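Local coordinates for protein thiamine pyrophosphokinase (Candida albicans, PDB 2G9Z) that transfers a pyrophosphate group from ATP to thiamine, making the cofactor thiamine pyrophosphate, with magnesium ions bound among its acidic residues, at residues I290-G295 with I324-D329; N45-F50 with G254-S259; L280-N285 with W303-L308. All blocks are in the same frame, centred on the assembly; numbering follows the deposited sequence.

Contact 1: I290-G295 with I324-D329; sequences ILNSYG and IVECSD
Y294 overlaps I324 with the edge of its ring: CD2 of Y294 lies 3.7 Å from CG2 of I324, a methyl set near the ring plane. Next along the same face, N292 and E326 run side by side and point the same way, their amide and carboxylate planes turned 58° apart. The nearest polar ends, N292 ND2 and E326 OE1, stay 3.6 Å apart without a hydrogen bond, and N292 OD1 accepts from the backbone N of N302. A water bound to OE1 of E326 also reaches the hydroxyl of Y294 weakly. On the opposite face, CD2 of L291 packs against CB of C327 at 3.6 Å and, more loosely, against CG1 of V325.

Both faces hang on an antiparallel pair of strands, 290-294 and 324-327, in which N292-E326 and Y294-I324 are hydrogen-bonded pairs and L291-C327 and S293-V325 non-hydrogen-bonded ones. E326 N gives N292 O a nearly straight bond of 2.7 Å. At the end of the pairing the serine hydroxyl takes over from a carbonyl: S328 OG, held between its own N and carbonyl carbon (chi1 59°), accepts from I290 N at 2.7 Å, while S328 N returns a bond to I290 O. Backbone bonds thus carry most of the pairing in the thiamine-binding domain, while N292 OD1 turns to N302 N and E326 OE1 to a water rather than to each other's side chains.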
loop_
_atom_site.group_PDB
_atom_site.type_symbol
_atom_site.label_atom_id
_atom_site.label_comp_id
_atom_site.label_asym_id
_atom_site.label_seq_id
_atom_site.Cartn_x
_atom_site.Cartn_y
_atom_site.Cartn_z
ATOM N N ILE A 290 -20.717 5.517 -0.668
ATOM C CA ILE A 290 -21.764 4.814 0.066
ATOM C C ILE A 290 -21.739 3.350 -0.335
ATOM O O ILE A 290 -21.775 3.031 -1.520
ATOM C CB ILE A 290 -23.169 5.360 -0.267
ATOM C CG1 ILE A 290 -23.190 6.884 -0.161
ATOM C CG2 ILE A 290 -24.193 4.748 0.684
ATOM C CD1 ILE A 290 -22.939 7.407 1.219
ATOM N N LEU A 291 -21.698 2.465 0.654
ATOM C CA LEU A 291 -21.659 1.034 0.381
ATOM C C LEU A 291 -22.843 0.238 0.930
ATOM O O LEU A 291 -23.410 0.562 1.974
ATOM C CB LEU A 291 -20.374 0.431 0.952
ATOM C CG LEU A 291 -19.015 0.953 0.472
ATOM C CD1 LEU A 291 -17.909 0.392 1.365
ATOM C CD2 LEU A 291 -18.798 0.560 -0.972
ATOM N N ASN A 292 -23.198 -0.812 0.202
ATOM C CA ASN A 292 -24.250 -1.742 0.585
ATOM C C ASN A 292 -23.704 -3.098 0.187
ATOM O O ASN A 292 -23.441 -3.336 -0.985
ATOM C CB ASN A 292 -25.552 -1.477 -0.174
ATOM C CG ASN A 292 -26.314 -0.295 0.376
ATOM O OD1 ASN A 292 -26.613 -0.232 1.569
ATOM N ND2 ASN A 292 -26.646 0.651 -0.496
ATOM N N SER A 293 -23.502 -3.980 1.158
ATOM C CA SER A 293 -22.977 -5.300 0.839
ATOM C C SER A 293 -23.910 -6.406 1.296
ATOM O O SER A 293 -24.674 -6.236 2.243
ATOM C CB SER A 293 -21.597 -5.503 1.472
ATOM O OG SER A 293 -21.659 -5.487 2.885
ATOM N N TYR A 294 -23.849 -7.531 0.595
ATOM C CA TYR A 294 -24.654 -8.705 0.918
ATOM C C TYR A 294 -23.715 -9.895 0.760
ATOM O O TYR A 294 -23.304 -10.216 -0.353
ATOM C CB TYR A 294 -25.829 -8.826 -0.056
ATOM C CG TYR A 294 -26.623 -7.548 -0.187
ATOM C CD1 TYR A 294 -27.688 -7.266 0.674
ATOM C CD2 TYR A 294 -26.269 -6.588 -1.135
ATOM C CE1 TYR A 294 -28.377 -6.052 0.594
ATOM C CE2 TYR A 294 -26.946 -5.379 -1.220
ATOM C CZ TYR A 294 -27.996 -5.115 -0.356
ATOM O OH TYR A 294 -28.649 -3.907 -0.446
ATOM N N GLY A 295 -23.356 -10.532 1.868
ATOM C CA GLY A 295 -22.455 -11.667 1.783
ATOM C C GLY A 295 -21.141 -11.503 2.528
ATOM O O GLY A 295 -20.355 -12.440 2.607
ATOM N N ILE A 324 -22.347 -9.631 -2.869
ATOM C CA ILE A 324 -22.678 -8.428 -3.605
ATOM C C ILE A 324 -22.253 -7.143 -2.910
ATOM O O ILE A 324 -22.414 -6.992 -1.701
ATOM C CB ILE A 324 -24.194 -8.346 -3.851
ATOM C CG1 ILE A 324 -24.629 -9.481 -4.783
ATOM C CG2 ILE A 324 -24.564 -6.972 -4.416
ATOM C CD1 ILE A 324 -26.129 -9.605 -4.929
ATOM N N VAL A 325 -21.693 -6.220 -3.681
ATOM C CA VAL A 325 -21.335 -4.923 -3.127
ATOM C C VAL A 325 -21.834 -3.853 -4.075
ATOM O O VAL A 325 -21.545 -3.882 -5.276
ATOM C CB VAL A 325 -19.817 -4.724 -2.945
ATOM C CG1 VAL A 325 -19.547 -3.304 -2.423
ATOM C CG2 VAL A 325 -19.265 -5.754 -1.971
ATOM N N GLU A 326 -22.617 -2.928 -3.539
ATOM C CA GLU A 326 -23.111 -1.818 -4.333
ATOM C C GLU A 326 -22.332 -0.616 -3.817
ATOM O O GLU A 326 -22.166 -0.456 -2.613
ATOM C CB GLU A 326 -24.608 -1.617 -4.118
ATOM C CG GLU A 326 -25.168 -0.407 -4.843
ATOM C CD GLU A 326 -26.682 -0.368 -4.816
ATOM O OE1 GLU A 326 -27.264 -0.655 -3.748
ATOM O OE2 GLU A 326 -27.288 -0.041 -5.858
ATOM N N CYS A 327 -21.836 0.217 -4.722
ATOM C CA CYS A 327 -21.058 1.378 -4.305
ATOM C C CYS A 327 -21.435 2.616 -5.105
ATOM O O CYS A 327 -21.696 2.528 -6.299
ATOM C CB CYS A 327 -19.569 1.083 -4.472
ATOM S SG CYS A 327 -19.081 0.660 -6.161
ATOM N N SER A 328 -21.450 3.770 -4.442
ATOM C CA SER A 328 -21.808 5.024 -5.103
ATOM C C SER A 328 -20.750 5.529 -6.081
ATOM O O SER A 328 -20.995 6.471 -6.830
ATOM C CB SER A 328 -22.080 6.107 -4.061
ATOM O OG SER A 328 -20.941 6.322 -3.257
ATOM N N ASP A 329 -19.578 4.900 -6.061
ATOM C CA ASP A 329 -18.458 5.265 -6.933
ATOM C C ASP A 329 -17.440 4.142 -6.898
ATOM O O ASP A 329 -17.455 3.316 -5.978
ATOM C CB ASP A 329 -17.783 6.551 -6.450
ATOM C CG ASP A 329 -18.139 7.747 -7.296
ATOM O OD1 ASP A 329 -17.934 7.681 -8.525
ATOM O OD2 ASP A 329 -18.617 8.752 -6.732
HETATM O O HOH W 1 -24.173 1.982 -2.594
HETATM O O HOH W 2 -27.595 -3.220 -3.617
#

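Contact 2: N45-F50 with G254-S259; sequences NHIQPF and GVNYIS
Strands 45-47 and 254-259 run parallel, their axes 4.7 Å apart and inclined by 23°, joined by four backbone hydrogen bonds: N45 donates to V255 and accepts from Y257, and I47 donates to Y257 and accepts from S259. The side chains divide between two faces. On one, H46 swings out anti to its own amide nitrogen (chi1 -172°) and reaches along the neighbouring strand, where NE2 meets S259 OG at 2.6 Å in an almost straight hydrogen bond lying near the ring plane. The edge of the same ring brings CD2 to 3.2 Å from Y257 O. Its plane is 24° from that of the Y257 ring, but the two are slid so far apart that they barely overlap. A water then joins S259 OG to NE2 of Q48.

On the other face, N45 ND2 donates to N256 OD1 over 3.0 Å; the acceptor lies close to the plane of the N45 amide, although the two amides stand nearly perpendicular. N256 ND2 is held by backbone oxygens of K252 and V325. Beyond it, I47 CD1 lies alongside I258 CG1 at 4.1 Å, and the P49 ring crosses I258 at about a right angle, its CD resting on the CG2 methyl. The chemistry implies a strand added at the edge of the five-stranded sheet and fastened twice over, by its backbone and by one polar side-chain bond on each face.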
loop_
_atom_site.group_PDB
_atom_site.type_symbol
_atom_site.label_atom_id
_atom_site.label_comp_id
_atom_site.label_asym_id
_atom_site.label_seq_id
_atom_site.Cartn_x
_atom_site.Cartn_y
_atom_site.Cartn_z
ATOM N N ASN A 45 -22.268 -5.332 -12.464
ATOM C CA ASN A 45 -20.932 -5.717 -12.889
ATOM C C ASN A 45 -20.609 -7.070 -12.268
ATOM O O ASN A 45 -20.653 -7.223 -11.049
ATOM C CB ASN A 45 -19.900 -4.683 -12.436
ATOM C CG ASN A 45 -18.496 -5.029 -12.895
ATOM O OD1 ASN A 45 -18.261 -5.252 -14.083
ATOM N ND2 ASN A 45 -17.553 -5.073 -11.955
ATOM N N HIS A 46 -20.307 -8.054 -13.108
ATOM C CA HIS A 46 -19.973 -9.388 -12.627
ATOM C C HIS A 46 -18.460 -9.524 -12.590
ATOM O O HIS A 46 -17.788 -9.307 -13.599
ATOM C CB HIS A 46 -20.564 -10.461 -13.548
ATOM C CG HIS A 46 -20.429 -11.855 -13.016
ATOM N ND1 HIS A 46 -20.722 -12.972 -13.769
ATOM C CD2 HIS A 46 -20.048 -12.314 -11.799
ATOM C CE1 HIS A 46 -20.527 -14.057 -13.040
ATOM N NE2 HIS A 46 -20.119 -13.685 -11.840
ATOM N N ILE A 47 -17.927 -9.867 -11.423
ATOM C CA ILE A 47 -16.487 -10.031 -11.250
ATOM C C ILE A 47 -16.170 -11.452 -10.795
ATOM O O ILE A 47 -16.759 -11.942 -9.835
ATOM C CB ILE A 47 -15.919 -9.080 -10.168
ATOM C CG1 ILE A 47 -16.440 -7.658 -10.365
ATOM C CG2 ILE A 47 -14.400 -9.082 -10.241
ATOM C CD1 ILE A 47 -16.039 -6.708 -9.250
ATOM N N GLN A 48 -15.236 -12.099 -11.483
ATOM C CA GLN A 48 -14.809 -13.457 -11.149
ATOM C C GLN A 48 -13.297 -13.400 -10.994
ATOM O O GLN A 48 -12.550 -13.823 -11.878
ATOM C CB GLN A 48 -15.183 -14.420 -12.271
ATOM C CG GLN A 48 -16.674 -14.592 -12.455
ATOM C CD GLN A 48 -17.004 -15.392 -13.693
ATOM O OE1 GLN A 48 -16.878 -14.901 -14.814
ATOM N NE2 GLN A 48 -17.412 -16.638 -13.501
ATOM N N PRO A 49 -12.826 -12.884 -9.852
ATOM C CA PRO A 49 -11.397 -12.739 -9.550
ATOM C C PRO A 49 -10.551 -14.004 -9.555
ATOM O O PRO A 49 -9.361 -13.948 -9.851
ATOM C CB PRO A 49 -11.391 -12.091 -8.163
ATOM C CG PRO A 49 -12.783 -11.498 -8.015
ATOM C CD PRO A 49 -13.638 -12.536 -8.674
ATOM N N PHE A 50 -11.166 -15.144 -9.248
ATOM C CA PHE A 50 -10.410 -16.384 -9.131
ATOM C C PHE A 50 -10.471 -17.391 -10.267
ATOM O O PHE A 50 -10.091 -18.549 -10.087
ATOM C CB PHE A 50 -10.803 -17.058 -7.818
ATOM C CG PHE A 50 -10.770 -16.126 -6.647
ATOM C CD1 PHE A 50 -9.554 -15.719 -6.102
ATOM C CD2 PHE A 50 -11.946 -15.597 -6.130
ATOM C CE1 PHE A 50 -9.512 -14.798 -5.062
ATOM C CE2 PHE A 50 -11.912 -14.674 -5.087
ATOM C CZ PHE A 50 -10.688 -14.274 -4.555
ATOM N N GLY A 254 -22.031 1.318 -8.794
ATOM C CA GLY A 254 -23.229 0.542 -9.058
ATOM C C GLY A 254 -23.179 -0.791 -8.330
ATOM O O GLY A 254 -22.483 -0.933 -7.328
ATOM N N VAL A 255 -23.916 -1.772 -8.842
ATOM C CA VAL A 255 -23.960 -3.096 -8.238
ATOM C C VAL A 255 -22.855 -4.003 -8.784
ATOM O O VAL A 255 -22.606 -4.051 -9.990
ATOM C CB VAL A 255 -25.332 -3.770 -8.494
ATOM C CG1 VAL A 255 -25.397 -5.123 -7.793
ATOM C CG2 VAL A 255 -26.452 -2.871 -7.994
ATOM N N ASN A 256 -22.189 -4.715 -7.884
ATOM C CA ASN A 256 -21.127 -5.638 -8.263
ATOM C C ASN A 256 -21.439 -7.003 -7.671
ATOM O O ASN A 256 -21.763 -7.114 -6.493
ATOM C CB ASN A 256 -19.770 -5.176 -7.709
ATOM C CG ASN A 256 -19.286 -3.882 -8.332
ATOM O OD1 ASN A 256 -18.653 -3.875 -9.398
ATOM N ND2 ASN A 256 -19.587 -2.777 -7.674
ATOM N N TYR A 257 -21.355 -8.041 -8.489
ATOM C CA TYR A 257 -21.583 -9.391 -8.002
ATOM C C TYR A 257 -20.258 -10.120 -8.163
ATOM O O TYR A 257 -19.784 -10.315 -9.279
ATOM C CB TYR A 257 -22.682 -10.095 -8.808
ATOM C CG TYR A 257 -22.839 -11.566 -8.463
ATOM C CD1 TYR A 257 -23.006 -11.980 -7.142
ATOM C CD2 TYR A 257 -22.812 -12.544 -9.460
ATOM C CE1 TYR A 257 -23.141 -13.333 -6.819
ATOM C CE2 TYR A 257 -22.947 -13.899 -9.150
ATOM C CZ TYR A 257 -23.110 -14.286 -7.830
ATOM O OH TYR A 257 -23.240 -15.623 -7.521
ATOM N N ILE A 258 -19.645 -10.482 -7.042
ATOM C CA ILE A 258 -18.369 -11.186 -7.063
ATOM C C ILE A 258 -18.681 -12.655 -6.832
ATOM O O ILE A 258 -19.255 -13.004 -5.807
ATOM C CB ILE A 258 -17.421 -10.685 -5.940
ATOM C CG1 ILE A 258 -17.082 -9.205 -6.141
ATOM C CG2 ILE A 258 -16.141 -11.505 -5.935
ATOM C CD1 ILE A 258 -18.230 -8.251 -5.856
ATOM N N SER A 259 -18.311 -13.513 -7.781
ATOM C CA SER A 259 -18.595 -14.939 -7.646
ATOM C C SER A 259 -17.380 -15.833 -7.836
ATOM O O SER A 259 -16.380 -15.437 -8.432
ATOM C CB SER A 259 -19.692 -15.358 -8.632
ATOM O OG SER A 259 -19.246 -15.245 -9.972
HETATM O O HOH W 3 -17.965 -17.826 -10.794
HETATM O O HOH W 4 -13.942 -16.110 -9.512
#

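Contact 3: L280-N285 with W303-L308; sequences LLPLSN and WKTEML. With VNP (3-[(4-amino-2-methylpyrimidin-5-yl)methyl]-5-(2-{[hydroxy(phosphonoamino)phosphoryl]oxy}ethyl)-4-methyl-1,3-thiazol-3-I um), chain N.
The hydroxyl oxygen OG1 of T305 is gripped twice: it accepts from a water at 2.9 Å and is hydrogen-bonded to the backbone oxygen of Q310. It lies anti to the threonine's own amide nitrogen (chi1 -174°), which aims it at this water. The water in turn donates to L280 O over 2.7 Å and sits in the plane of the W303 ring, at its edge. Through the water, the T305 hydroxyl links L280, at the end of strand 277-281, to Q310.

Carbon contacts do the rest. P282, at the centre of an inverse gamma turn, pushes its ring toward the opposing chain: CG comes 3.5 Å from T305 OG1 and 3.6 Å from E306 CA, with ring and threonine side chain meeting at a slant. The P282 carbonyl oxygen faces CG of M307 at 3.3 Å. The M307 chain bends at both chi2 and chi3, and its CE methyl ends 4.2 Å from CD2 of L283.

At the start of 303-308, W303 lines the ligand pocket. The pyrimidine methyl CM2 of the bound imido analogue of thiamine pyrophosphate lies 3.7 Å above one face of the indole, displaced toward its rim near CZ2. The same analogue is hydrogen-bonded to S312 and R316 of this chain and to Q151, D155 and R216 of the second subunit, so the pocket is shared across the dimer.

Strand 303-305 pairs with strand 289-294 through W303-L291 and T305-I289, whereas strand 277-281 belongs to the other sheet, between strands 331-336 and 315-316. The contact therefore spans two sheets, with helix 217-233 against L283 and S284, and the second subunit packing on M307 and L281.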
loop_
_atom_site.group_PDB
_atom_site.type_symbol
_atom_site.label_atom_id
_atom_site.label_comp_id
_atom_site.label_asym_id
_atom_site.label_seq_id
_atom_site.Cartn_x
_atom_site.Cartn_y
_atom_site.Cartn_z
ATOM N N LEU A 280 -12.445 -2.949 1.731
ATOM C CA LEU A 280 -12.987 -2.033 0.731
ATOM C C LEU A 280 -12.248 -0.740 1.006
ATOM O O LEU A 280 -12.421 -0.134 2.054
ATOM C CB LEU A 280 -14.497 -1.870 0.914
ATOM C CG LEU A 280 -15.292 -3.127 0.543
ATOM C CD1 LEU A 280 -15.136 -4.180 1.631
ATOM C CD2 LEU A 280 -16.762 -2.774 0.362
ATOM N N LEU A 281 -11.418 -0.328 0.054
ATOM C CA LEU A 281 -10.566 0.837 0.247
ATOM C C LEU A 281 -10.869 2.038 -0.640
ATOM O O LEU A 281 -10.628 2.016 -1.843
ATOM C CB LEU A 281 -9.119 0.369 0.069
ATOM C CG LEU A 281 -9.021 -1.068 0.618
ATOM C CD1 LEU A 281 -7.734 -1.727 0.192
ATOM C CD2 LEU A 281 -9.163 -1.051 2.136
ATOM N N PRO A 282 -11.404 3.115 -0.040
ATOM C CA PRO A 282 -11.752 4.343 -0.761
ATOM C C PRO A 282 -10.506 5.188 -1.017
ATOM O O PRO A 282 -10.260 6.180 -0.329
ATOM C CB PRO A 282 -12.738 5.017 0.185
ATOM C CG PRO A 282 -12.172 4.687 1.531
ATOM C CD PRO A 282 -11.746 3.226 1.392
ATOM N N LEU A 283 -9.730 4.789 -2.017
ATOM C CA LEU A 283 -8.488 5.473 -2.349
ATOM C C LEU A 283 -8.559 6.495 -3.487
ATOM O O LEU A 283 -7.524 6.990 -3.932
ATOM C CB LEU A 283 -7.414 4.425 -2.652
ATOM C CG LEU A 283 -7.074 3.552 -1.436
ATOM C CD1 LEU A 283 -6.252 2.337 -1.836
ATOM C CD2 LEU A 283 -6.330 4.403 -0.421
ATOM N N SER A 284 -9.759 6.823 -3.955
ATOM C CA SER A 284 -9.895 7.794 -5.044
ATOM C C SER A 284 -10.190 9.205 -4.534
ATOM O O SER A 284 -10.280 9.436 -3.334
ATOM C CB SER A 284 -11.016 7.377 -5.995
ATOM O OG SER A 284 -12.281 7.638 -5.416
ATOM N N ASN A 285 -10.359 10.139 -5.467
ATOM C CA ASN A 285 -10.642 11.530 -5.135
ATOM C C ASN A 285 -12.147 11.779 -5.049
ATOM O O ASN A 285 -12.598 12.924 -5.013
ATOM C CB ASN A 285 -10.010 12.455 -6.184
ATOM C CG ASN A 285 -10.694 12.361 -7.535
ATOM O OD1 ASN A 285 -11.306 11.347 -7.866
ATOM N ND2 ASN A 285 -10.575 13.418 -8.331
ATOM N N TRP A 303 -23.531 2.587 4.235
ATOM C CA TRP A 303 -22.340 2.874 5.026
ATOM C C TRP A 303 -21.374 3.763 4.242
ATOM O O TRP A 303 -20.855 3.352 3.198
ATOM C CB TRP A 303 -21.665 1.552 5.388
ATOM C CG TRP A 303 -20.752 1.607 6.562
ATOM C CD1 TRP A 303 -21.110 1.705 7.875
ATOM C CD2 TRP A 303 -19.324 1.512 6.538
ATOM N NE1 TRP A 303 -19.991 1.670 8.673
ATOM C CE2 TRP A 303 -18.881 1.553 7.878
ATOM C CE3 TRP A 303 -18.376 1.393 5.514
ATOM C CZ2 TRP A 303 -17.526 1.479 8.222
ATOM C CZ3 TRP A 303 -17.029 1.320 5.854
ATOM C CH2 TRP A 303 -16.619 1.364 7.197
ATOM N N LYS A 304 -21.135 4.970 4.754
ATOM C CA LYS A 304 -20.248 5.941 4.107
ATOM C C LYS A 304 -18.789 5.703 4.466
ATOM O O LYS A 304 -18.422 5.687 5.643
ATOM C CB LYS A 304 -20.624 7.366 4.517
ATOM C CG LYS A 304 -22.069 7.735 4.265
ATOM C CD LYS A 304 -22.378 9.116 4.807
ATOM C CE LYS A 304 -23.863 9.423 4.713
ATOM N NZ LYS A 304 -24.197 10.728 5.353
ATOM N N THR A 305 -17.956 5.538 3.446
ATOM C CA THR A 305 -16.541 5.288 3.668
ATOM C C THR A 305 -15.630 6.300 2.974
ATOM O O THR A 305 -15.918 6.768 1.870
ATOM C CB THR A 305 -16.156 3.871 3.193
ATOM O OG1 THR A 305 -14.793 3.605 3.551
ATOM C CG2 THR A 305 -16.323 3.743 1.676
ATOM N N GLU A 306 -14.533 6.643 3.637
ATOM C CA GLU A 306 -13.570 7.580 3.075
ATOM C C GLU A 306 -12.320 7.621 3.940
ATOM O O GLU A 306 -12.358 7.262 5.117
ATOM C CB GLU A 306 -14.184 8.987 2.973
ATOM C CG GLU A 306 -14.407 9.699 4.304
ATOM C CD GLU A 306 -15.104 11.045 4.133
ATOM O OE1 GLU A 306 -14.725 11.808 3.217
ATOM O OE2 GLU A 306 -16.025 11.345 4.917
ATOM N N MET A 307 -11.202 8.024 3.349
ATOM C CA MET A 307 -9.970 8.135 4.108
ATOM C C MET A 307 -10.218 9.314 5.043
ATOM O O MET A 307 -10.932 10.253 4.677
ATOM C CB MET A 307 -8.784 8.392 3.170
ATOM C CG MET A 307 -8.458 7.201 2.282
ATOM S SD MET A 307 -8.103 5.672 3.211
ATOM C CE MET A 307 -6.313 5.855 3.507
ATOM N N LEU A 308 -9.649 9.256 6.244
ATOM C CA LEU A 308 -9.858 10.293 7.256
ATOM C C LEU A 308 -11.210 10.016 7.901
ATOM O O LEU A 308 -11.754 10.847 8.621
ATOM C CB LEU A 308 -9.873 11.696 6.640
ATOM C CG LEU A 308 -8.550 12.418 6.396
ATOM C CD1 LEU A 308 -8.007 12.984 7.702
ATOM C CD2 LEU A 308 -7.578 11.455 5.753
HETATM O O2G VNP N . -8.304 -10.288 12.345
HETATM P PG VNP N . -7.099 -9.709 11.454
HETATM O O3G VNP N . -7.453 -9.727 10.016
HETATM O O1G VNP N . -5.830 -10.647 11.768
HETATM N N3B VNP N . -6.751 -8.210 11.975
HETATM P PB VNP N . -6.965 -7.994 13.570
HETATM O O2B VNP N . -6.392 -6.682 13.947
HETATM O O1B VNP N . -6.450 -9.193 14.266
HETATM O O1 VNP N . -8.565 -7.954 13.753
HETATM C C7 VNP N . -9.420 -6.982 13.139
HETATM C C12 VNP N . -10.631 -6.832 14.061
HETATM C C11 VNP N . -11.780 -5.948 13.564
HETATM C C10 VNP N . -12.700 -6.559 12.504
HETATM C CM4 VNP N . -12.979 -8.061 12.416
HETATM S S1 VNP N . -11.361 -4.367 12.758
HETATM C C9 VNP N . -12.783 -4.415 11.740
HETATM N N5 VNP N . -13.221 -5.673 11.649
HETATM C C7A VNP N . -14.165 -6.105 10.607
HETATM C C5A VNP N . -15.090 -4.990 10.110
HETATM C C6A VNP N . -14.996 -4.666 8.762
HETATM N N1A VNP N . -15.810 -3.783 8.215
HETATM C C2A VNP N . -16.753 -3.171 8.945
HETATM C CM2 VNP N . -17.706 -2.181 8.271
HETATM N N3A VNP N . -16.878 -3.443 10.251
HETATM C C4A VNP N . -16.072 -4.334 10.848
HETATM N N4A VNP N . -16.232 -4.580 12.146
HETATM O O HOH W 5 -14.612 0.731 3.299
#

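From the N terminus, segment 45-50 comes first and waits about two hundred residues, which include the parallel strands and helices of the larger sheet, before contact 2 closes that loop at 254-259. Only then do the others open, and they interlock: 280-285 begins contact 3, 290-295 begins contact 1, 303-308 closes contact 3 and 324-329 closes contact 1. The two therefore cross, while contact 2 precedes both. Contacts 1 and 2 share one sheet, in which strand 254-259 lies beside strand 322-327, and the L291-W303 backbone bond carries that sheet on to contact 3. Contact 3 alone turns aside, tying this sheet to strand 277-281 of the larger one near the subunit interface.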